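Local coordinates for protein alpha,alpha-trehalose-phosphate synthase (UDP-forming) (Burkholderia xenovorans, PDB 5V0T) that belongs to glycosyltransferase family 20, a group of GT-B fold enzymes, and holds uridine-5'-diphosphate in the cleft between its two domains, at residues R356-G369 / E384-V396. Numbering follows the deposited sequence.
With UDP (uridine-5'-diphosphate), chain I.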
loop_
_atom_site.group_PDB
_atom_site.type_symbol
_atom_site.label_atom_id
_atom_site.label_comp_id
_atom_site.label_asym_id
_atom_site.label_seq_id
_atom_site.Cartn_x
_atom_site.Cartn_y
_atom_site.Cartn_z
ATOM N N ARG A 356 -4.105 14.380 -2.839
ATOM C CA ARG A 356 -2.710 14.051 -2.608
ATOM C C ARG A 356 -1.846 15.306 -2.626
ATOM O O ARG A 356 -0.874 15.413 -1.869
ATOM C CB ARG A 356 -2.251 13.046 -3.663
ATOM C CG ARG A 356 -0.942 12.382 -3.361
ATOM C CD ARG A 356 -0.762 11.168 -4.246
ATOM N NE ARG A 356 0.628 10.740 -4.245
ATOM C CZ ARG A 356 1.463 10.940 -5.251
ATOM N NH1 ARG A 356 1.047 11.563 -6.341
ATOM N NH2 ARG A 356 2.709 10.515 -5.168
ATOM N N SER A 357 -2.205 16.278 -3.470
ATOM C CA SER A 357 -1.472 17.538 -3.521
ATOM C C SER A 357 -1.591 18.319 -2.211
ATOM O O SER A 357 -0.653 19.022 -1.813
ATOM C CB SER A 357 -1.984 18.384 -4.680
ATOM O OG SER A 357 -3.342 18.719 -4.457
ATOM N N VAL A 358 -2.747 18.246 -1.546
ATOM C CA VAL A 358 -2.887 18.906 -0.249
ATOM C C VAL A 358 -2.069 18.166 0.812
ATOM O O VAL A 358 -1.406 18.790 1.655
ATOM C CB VAL A 358 -4.378 19.015 0.141
ATOM C CG1 VAL A 358 -4.550 19.525 1.592
ATOM C CG2 VAL A 358 -5.122 19.916 -0.839
ATOM N N LEU A 359 -2.093 16.827 0.786
ATOM C CA LEU A 359 -1.325 16.066 1.772
ATOM C C LEU A 359 0.169 16.364 1.660
ATOM O O LEU A 359 0.869 16.470 2.674
ATOM C CB LEU A 359 -1.569 14.564 1.598
ATOM C CG LEU A 359 -2.974 14.023 1.880
ATOM C CD1 LEU A 359 -3.025 12.537 1.579
ATOM C CD2 LEU A 359 -3.399 14.310 3.317
ATOM N N ALA A 360 0.676 16.478 0.432
ATOM C CA ALA A 360 2.082 16.802 0.236
ATOM C C ALA A 360 2.421 18.158 0.840
ATOM O O ALA A 360 3.451 18.304 1.507
ATOM C CB ALA A 360 2.424 16.774 -1.256
ATOM N N ALA A 361 1.576 19.168 0.601
ATOM C CA ALA A 361 1.815 20.490 1.173
ATOM C C ALA A 361 1.834 20.435 2.693
ATOM O O ALA A 361 2.681 21.071 3.327
ATOM C CB ALA A 361 0.754 21.485 0.687
ATOM N N LEU A 362 0.921 19.656 3.295
ATOM C CA LEU A 362 0.860 19.543 4.753
ATOM C C LEU A 362 2.035 18.743 5.306
ATOM O O LEU A 362 2.576 19.083 6.367
ATOM C CB LEU A 362 -0.463 18.897 5.177
ATOM C CG LEU A 362 -1.711 19.748 4.896
ATOM C CD1 LEU A 362 -2.970 18.955 5.174
ATOM C CD2 LEU A 362 -1.683 21.008 5.736
ATOM N N PHE A 363 2.444 17.681 4.607
ATOM C CA PHE A 363 3.614 16.914 5.035
ATOM C C PHE A 363 4.805 17.834 5.278
ATOM O O PHE A 363 5.551 17.662 6.250
ATOM C CB PHE A 363 3.988 15.865 3.978
ATOM C CG PHE A 363 3.119 14.616 3.973
ATOM C CD1 PHE A 363 2.485 14.170 5.112
ATOM C CD2 PHE A 363 2.977 13.876 2.795
ATOM C CE1 PHE A 363 1.704 13.009 5.087
ATOM C CE2 PHE A 363 2.197 12.714 2.754
ATOM C CZ PHE A 363 1.561 12.281 3.902
ATOM N N ARG A 364 4.996 18.820 4.396
ATOM C CA ARG A 364 6.129 19.736 4.478
ATOM C C ARG A 364 6.089 20.609 5.733
ATOM O O ARG A 364 7.133 21.118 6.151
ATOM C CB ARG A 364 6.168 20.611 3.211
ATOM C CG ARG A 364 7.421 21.492 2.989
ATOM C CD ARG A 364 7.363 22.100 1.583
ATOM N NE ARG A 364 8.547 22.875 1.185
ATOM C CZ ARG A 364 9.554 22.391 0.456
ATOM N NH1 ARG A 364 9.554 21.116 0.054
ATOM N NH2 ARG A 364 10.574 23.179 0.136
ATOM N N THR A 365 4.921 20.788 6.350
ATOM C CA THR A 365 4.829 21.556 7.585
ATOM C C THR A 365 4.917 20.702 8.846
ATOM O O THR A 365 4.913 21.258 9.943
ATOM C CB THR A 365 3.514 22.345 7.635
ATOM O OG1 THR A 365 2.461 21.462 8.031
ATOM C CG2 THR A 365 3.175 22.927 6.276
ATOM N N ALA A 366 4.974 19.376 8.726
ATOM C CA ALA A 366 4.901 18.480 9.875
ATOM C C ALA A 366 6.301 18.143 10.384
ATOM O O ALA A 366 7.120 17.583 9.645
ATOM C CB ALA A 366 4.148 17.201 9.500
ATOM N N HIS A 367 6.561 18.464 11.656
ATOM C CA HIS A 367 7.852 18.160 12.273
ATOM C C HIS A 367 8.116 16.664 12.332
ATOM O O HIS A 367 9.281 16.234 12.321
ATOM C CB HIS A 367 7.894 18.746 13.685
ATOM C CG HIS A 367 7.687 20.218 13.706
ATOM N ND1 HIS A 367 6.439 20.791 13.591
ATOM C CD2 HIS A 367 8.572 21.241 13.769
ATOM C CE1 HIS A 367 6.565 22.107 13.591
ATOM N NE2 HIS A 367 7.848 22.404 13.700
ATOM N N VAL A 368 7.058 15.862 12.385
ATOM C CA VAL A 368 7.187 14.412 12.488
ATOM C C VAL A 368 6.187 13.754 11.543
ATOM O O VAL A 368 4.984 14.081 11.587
ATOM C CB VAL A 368 6.961 13.902 13.925
ATOM C CG1 VAL A 368 7.129 12.376 13.964
ATOM C CG2 VAL A 368 7.936 14.585 14.895
ATOM N N GLY A 369 6.680 12.870 10.698
ATOM C CA GLY A 369 5.841 11.972 9.913
ATOM C C GLY A 369 5.746 10.641 10.635
ATOM O O GLY A 369 6.758 9.968 10.855
ATOM N N GLU A 384 6.422 9.568 0.536
ATOM C CA GLU A 384 5.884 10.892 0.241
ATOM C C GLU A 384 6.210 11.897 1.343
ATOM O O GLU A 384 6.532 13.058 1.049
ATOM C CB GLU A 384 4.370 10.797 0.028
ATOM C CG GLU A 384 3.979 10.001 -1.238
ATOM C CD GLU A 384 2.485 9.669 -1.308
ATOM O OE1 GLU A 384 2.065 9.038 -2.295
ATOM O OE2 GLU A 384 1.732 10.030 -0.380
ATOM N N TYR A 385 6.093 11.493 2.614
ATOM C CA TYR A 385 6.432 12.406 3.705
ATOM C C TYR A 385 7.875 12.887 3.580
ATOM O O TYR A 385 8.153 14.089 3.656
ATOM C CB TYR A 385 6.205 11.753 5.083
ATOM C CG TYR A 385 6.742 12.628 6.188
ATOM C CD1 TYR A 385 5.993 13.692 6.680
ATOM C CD2 TYR A 385 8.034 12.438 6.694
ATOM C CE1 TYR A 385 6.510 14.553 7.663
ATOM C CE2 TYR A 385 8.558 13.298 7.671
ATOM C CZ TYR A 385 7.783 14.340 8.155
ATOM O OH TYR A 385 8.287 15.181 9.125
ATOM N N VAL A 386 8.809 11.962 3.370
ATOM C CA VAL A 386 10.204 12.361 3.247
ATOM C C VAL A 386 10.395 13.272 2.039
ATOM O O VAL A 386 11.087 14.296 2.115
ATOM C CB VAL A 386 11.104 11.117 3.164
ATOM C CG1 VAL A 386 12.511 11.524 2.758
ATOM C CG2 VAL A 386 11.099 10.364 4.502
ATOM N N SER A 387 9.791 12.905 0.905
ATOM C CA SER A 387 9.950 13.662 -0.337
ATOM C C SER A 387 9.421 15.087 -0.218
ATOM O O SER A 387 9.924 15.988 -0.892
ATOM C CB SER A 387 9.219 12.945 -1.477
ATOM O OG SER A 387 9.802 11.686 -1.770
ATOM N N ALA A 388 8.395 15.303 0.610
ATOM C CA ALA A 388 7.778 16.622 0.707
ATOM C C ALA A 388 8.633 17.625 1.476
ATOM O O ALA A 388 8.387 18.834 1.372
ATOM C CB ALA A 388 6.404 16.499 1.384
ATOM N N GLN A 389 9.615 17.155 2.250
ATOM C CA GLN A 389 10.287 18.011 3.217
ATOM C C GLN A 389 11.089 19.117 2.542
ATOM O O GLN A 389 11.619 18.961 1.436
ATOM C CB GLN A 389 11.214 17.190 4.124
ATOM C CG GLN A 389 10.453 16.217 5.020
ATOM C CD GLN A 389 9.329 16.915 5.762
ATOM O OE1 GLN A 389 9.573 17.833 6.554
ATOM N NE2 GLN A 389 8.086 16.510 5.483
ATOM N N ASP A 390 11.155 20.251 3.221
ATOM C CA ASP A 390 12.078 21.312 2.833
ATOM C C ASP A 390 13.478 20.899 3.267
ATOM O O ASP A 390 13.715 20.738 4.467
ATOM C CB ASP A 390 11.659 22.619 3.493
ATOM C CG ASP A 390 12.600 23.787 3.197
ATOM O OD1 ASP A 390 13.623 23.632 2.489
ATOM O OD2 ASP A 390 12.290 24.889 3.696
ATOM N N PRO A 391 14.423 20.700 2.344
ATOM C CA PRO A 391 15.763 20.259 2.769
ATOM C C PRO A 391 16.448 21.241 3.709
ATOM O O PRO A 391 17.311 20.831 4.494
ATOM C CB PRO A 391 16.524 20.111 1.443
ATOM C CG PRO A 391 15.758 20.952 0.458
ATOM C CD PRO A 391 14.320 20.830 0.881
ATOM N N GLU A 392 16.080 22.521 3.669
ATOM C CA GLU A 392 16.626 23.489 4.612
ATOM C C GLU A 392 16.140 23.256 6.040
ATOM O O GLU A 392 16.824 23.665 6.985
ATOM C CB GLU A 392 16.270 24.907 4.164
ATOM C CG GLU A 392 17.004 25.337 2.925
ATOM C CD GLU A 392 18.495 25.361 3.147
ATOM O OE1 GLU A 392 18.947 26.147 4.008
ATOM O OE2 GLU A 392 19.211 24.581 2.479
ATOM N N ASN A 393 14.992 22.609 6.223
ATOM C CA ASN A 393 14.440 22.384 7.559
ATOM C C ASN A 393 13.522 21.161 7.543
ATOM O O ASN A 393 12.307 21.288 7.729
ATOM C CB ASN A 393 13.706 23.649 8.029
ATOM C CG ASN A 393 13.298 23.601 9.495
ATOM O OD1 ASN A 393 13.748 22.748 10.265
ATOM N ND2 ASN A 393 12.449 24.542 9.889
ATOM N N PRO A 394 14.058 19.960 7.337
ATOM C CA PRO A 394 13.191 18.790 7.156
ATOM C C PRO A 394 12.728 18.177 8.470
ATOM O O PRO A 394 13.439 18.177 9.478
ATOM C CB PRO A 394 14.087 17.812 6.382
ATOM C CG PRO A 394 15.499 18.152 6.853
ATOM C CD PRO A 394 15.493 19.629 7.225
ATOM N N GLY A 395 11.514 17.633 8.434
ATOM C CA GLY A 395 10.991 16.856 9.540
ATOM C C GLY A 395 11.616 15.468 9.616
ATOM O O GLY A 395 12.503 15.101 8.841
ATOM N N VAL A 396 11.132 14.681 10.581
ATOM C CA VAL A 396 11.677 13.363 10.889
ATOM C C VAL A 396 10.604 12.310 10.646
ATOM O O VAL A 396 9.455 12.473 11.071
ATOM C CB VAL A 396 12.183 13.284 12.345
ATOM C CG1 VAL A 396 12.646 11.876 12.676
ATOM C CG2 VAL A 396 13.314 14.289 12.593
HETATM N N1 UDP I . -3.813 9.123 -0.137
HETATM C C2 UDP I . -4.558 10.096 -0.783
HETATM N N3 UDP I . -5.537 10.676 -0.028
HETATM C C4 UDP I . -5.842 10.395 1.286
HETATM C C5 UDP I . -5.023 9.379 1.894
HETATM C C6 UDP I . -4.047 8.798 1.180
HETATM O O2 UDP I . -4.373 10.412 -1.946
HETATM O O4 UDP I . -6.761 11.013 1.837
HETATM C "C1'" UDP I . -2.741 8.476 -0.901
HETATM C "C2'" UDP I . -1.351 8.695 -0.308
HETATM O "O2'" UDP I . -0.822 9.928 -0.768
HETATM C "C3'" UDP I . -0.605 7.480 -0.863
HETATM C "C4'" UDP I . -1.688 6.394 -0.864
HETATM O "O4'" UDP I . -2.956 7.084 -0.872
HETATM O "O3'" UDP I . -0.133 7.680 -2.192
HETATM C "C5'" UDP I . -1.641 5.434 0.295
HETATM O "O5'" UDP I . -0.667 4.422 -0.027
HETATM P PA UDP I . 0.096 3.624 1.107
HETATM O O1A UDP I . 0.618 4.560 2.178
HETATM O O2A UDP I . 1.112 2.782 0.429
HETATM O O3A UDP I . -1.003 2.727 1.802
HETATM P PB UDP I . -2.259 1.899 1.303
HETATM O O1B UDP I . -1.851 1.422 -0.094
HETATM O O2B UDP I . -2.281 0.699 2.274
HETATM O O3B UDP I . -3.498 2.714 1.326
HETATM O O HOH W 1 9.897 20.579 5.756
#
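Arg364 lays its extended side chain alongside Ala388 and the chain that follows it, its CB, CG and CD all close to Ala388 O, and Arg364 NH1 donates to that oxygen at 2.9 Å, from above the carbonyl plane. CB of Asp390 sits over one face of the guanidinium, whose plane is almost parallel to the Asp390 carboxylate (4°). OD1 lies well out of the guanidinium plane, so Arg364 NH2, a long 3.9 Å from Asp390 OD1, meets it through charge alone. The Phe363 ring packs against helix 380-388: CA of Tyr385 lies over the ring face, the edge of the Tyr385 ring is turned to the same face in an offset T-shaped pair with planes 79° apart, and Phe363 CB meets Ala388 CB. Tyr385 holds its ring against Gly369, placed there by a chi1 of 172° that sets CG trans to the main-chain N; Gly369 CA stands 3.4 Å from the ring centroid, almost on the normal, and Tyr385 OH donates to Ala366 O at 2.7 Å. This glycine and Val396 belong to neighbouring parallel strands of a beta-alpha-beta unit in the Rossmann-like C-terminal domain of the GT-B fold, joined by Val396 N to His367 O and Gly369 N to Val396 O. Against the other face of the Tyr385 ring lies Gln389 NE2, which bonds both Tyr385 O and, at 2.9 Å, Phe363 O, while OE1 accepts from Gly395 N. Where the two helices face the nucleotide, Arg356 grips Glu384 OE1 side-on through NE (3.0 Å) and NH2, both from one face of the carboxylate; Glu384 in turn takes the O3' and O2' hydroxyls of UDP on OE1 and OE2.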